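PDB 3G6S: putative endonuclease/exonuclease/phosphatase family protein from Bacteroides vulgatus ATCC 8482, which probably acts as a hydrolase of the DNase I-like endonuclease/exonuclease/phosphatase family, possibly cleaving phosphodiester bonds in nucleic acids. Local coordinates for residues A[120-125]-A[129-134]. Numbering follows the deposited sequence.
Sequences WAKFKD and GKIFMA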
# COMPACT_ATOMS: atom_id res chain seq x y z
N TRP A 120 -9.63 -2.48 2.00
CA TRP A 120 -10.14 -1.17 1.58
C TRP A 120 -10.92 -0.48 2.67
O TRP A 120 -11.33 -1.10 3.65
CB TRP A 120 -11.05 -1.31 0.35
CG TRP A 120 -12.29 -2.12 0.60
CD1 TRP A 120 -12.44 -3.45 0.39
CD2 TRP A 120 -13.54 -1.64 1.13
NE1 TRP A 120 -13.71 -3.85 0.76
CE2 TRP A 120 -14.41 -2.76 1.21
CE3 TRP A 120 -14.02 -0.39 1.53
CZ2 TRP A 120 -15.72 -2.66 1.69
CZ3 TRP A 120 -15.33 -0.29 2.01
CH2 TRP A 120 -16.16 -1.42 2.08
N ALA A 121 -11.17 0.81 2.47
CA ALA A 121 -11.91 1.59 3.43
C ALA A 121 -12.47 2.85 2.79
O ALA A 121 -11.77 3.56 2.07
CB ALA A 121 -11.03 1.96 4.60
N LYS A 122 -13.74 3.11 3.06
CA LYS A 122 -14.41 4.30 2.55
C LYS A 122 -14.23 5.35 3.66
O LYS A 122 -14.81 5.24 4.74
CB LYS A 122 -15.87 3.95 2.32
CG LYS A 122 -16.76 5.06 1.79
CD LYS A 122 -18.17 4.54 1.56
CE LYS A 122 -19.12 5.65 1.21
NZ LYS A 122 -20.53 5.18 1.19
N PHE A 123 -13.40 6.36 3.38
CA PHE A 123 -13.09 7.42 4.34
C PHE A 123 -13.92 8.67 4.18
O PHE A 123 -14.62 8.85 3.19
CB PHE A 123 -11.63 7.84 4.21
CG PHE A 123 -10.66 6.89 4.83
CD1 PHE A 123 -10.62 6.73 6.21
CD2 PHE A 123 -9.75 6.18 4.05
CE1 PHE A 123 -9.67 5.89 6.81
CE2 PHE A 123 -8.81 5.34 4.64
CZ PHE A 123 -8.77 5.19 6.02
N LYS A 124 -13.83 9.54 5.17
CA LYS A 124 -14.52 10.82 5.13
C LYS A 124 -13.64 11.79 5.86
O LYS A 124 -13.19 11.51 6.97
CB LYS A 124 -15.88 10.77 5.82
CG LYS A 124 -16.63 12.10 5.69
CD LYS A 124 -17.27 12.56 7.00
CE LYS A 124 -18.53 11.77 7.33
NZ LYS A 124 -19.15 12.23 8.60
N ASP A 125 -13.38 12.93 5.24
CA ASP A 125 -12.55 13.94 5.88
C ASP A 125 -13.45 14.64 6.89
O ASP A 125 -14.35 15.39 6.51
CB ASP A 125 -12.05 14.94 4.84
CG ASP A 125 -11.05 15.91 5.40
OD1 ASP A 125 -9.85 15.79 5.06
OD2 ASP A 125 -11.45 16.79 6.20
N GLY A 129 -15.74 17.02 4.94
CA GLY A 129 -16.87 16.17 4.59
C GLY A 129 -16.63 15.38 3.32
O GLY A 129 -17.53 14.68 2.83
N LYS A 130 -15.42 15.47 2.77
CA LYS A 130 -15.09 14.77 1.54
C LYS A 130 -15.00 13.26 1.71
O LYS A 130 -14.35 12.77 2.64
CB LYS A 130 -13.77 15.29 0.96
CG LYS A 130 -13.43 14.69 -0.39
CD LYS A 130 -14.44 15.09 -1.46
CE LYS A 130 -13.98 14.60 -2.83
NZ LYS A 130 -14.93 14.93 -3.94
N ILE A 131 -15.65 12.55 0.80
CA ILE A 131 -15.66 11.09 0.79
C ILE A 131 -14.69 10.56 -0.26
O ILE A 131 -14.62 11.08 -1.38
CB ILE A 131 -17.08 10.53 0.49
CG1 ILE A 131 -17.95 10.62 1.74
CG2 ILE A 131 -17.00 9.09 0.05
CD1 ILE A 131 -18.39 12.01 2.04
N PHE A 132 -13.93 9.55 0.10
CA PHE A 132 -12.98 8.94 -0.81
C PHE A 132 -12.69 7.52 -0.39
O PHE A 132 -13.10 7.09 0.68
CB PHE A 132 -11.68 9.73 -0.89
CG PHE A 132 -11.00 9.92 0.43
CD1 PHE A 132 -11.39 10.94 1.29
CD2 PHE A 132 -9.90 9.13 0.78
CE1 PHE A 132 -10.70 11.19 2.48
CE2 PHE A 132 -9.20 9.37 1.97
CZ PHE A 132 -9.60 10.40 2.82
N MSE A 133 -11.99 6.79 -1.23
CA MSE A 133 -11.69 5.43 -0.88
C MSE A 133 -10.22 5.10 -0.97
O MSE A 133 -9.49 5.64 -1.81
CB MSE A 133 -12.48 4.49 -1.77
CG MSE A 133 -12.25 3.03 -1.47
SE MSE A 133 -13.15 1.94 -2.75
CE MSE A 133 -13.51 0.43 -1.62
N ALA A 134 -9.80 4.22 -0.09
CA ALA A 134 -8.42 3.78 -0.06
C ALA A 134 -8.42 2.27 -0.19
O ALA A 134 -9.19 1.57 0.48
CB ALA A 134 -7.76 4.20 1.24
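Strand 120-125 turns back on strand 131-134 as an antiparallel beta hairpin, with Ala121-Ala134 and Phe123-Phe132 as hydrogen-bonded pairs and Lys122-Met133 and Lys124-Ile131 as non-hydrogen-bonded ones. The hairpin lies in one of the two mixed sheets of the DNase I-like alpha/beta fold, between strand 88-97, whose backbone hydrogen-bonds to those of Trp120, Lys122 and Lys124, and strand 167-172. The four bonds of the two hydrogen-bonded pairs differ in shape: Phe123 N meets Phe132 O at 2.8 Å, whereas the return bond from Phe132 N to Phe123 O stretches to 3.2 Å and comes in from above the carbonyl plane. Near the turn Asp125 N donates to Lys130 O, and Gly129 N closes on Asp125 O at 2.7 Å; Asp125 OD2 hydrogen-bonds to Thr128 N.

Ala121, Phe123, Phe132 and Ala134 share the face turned toward the second sheet, where Trp6 touches Ala134 and Tyr83 meets Phe123 edge-to-face. Phe132 CG sits between its backbone N and carbonyl carbon (chi1 56°), which brings one face of the ring against Phe123 CB, 3.7 Å from the ring centroid. The two ring planes make 33°, an oblique pairing, and Ala134 CB meets the edge of the Phe123 ring. A serine in place of Phe132 would probably leave Phe123 CB without its aromatic cover and open a gap beside the Phe123 ring. On the other face, toward helix 144-161, the selenomethionine Met133, straight through its first two torsions and bent at the last, reaches diagonally to Trp120, its CE methyl 3.3 Å from Trp120 CE3.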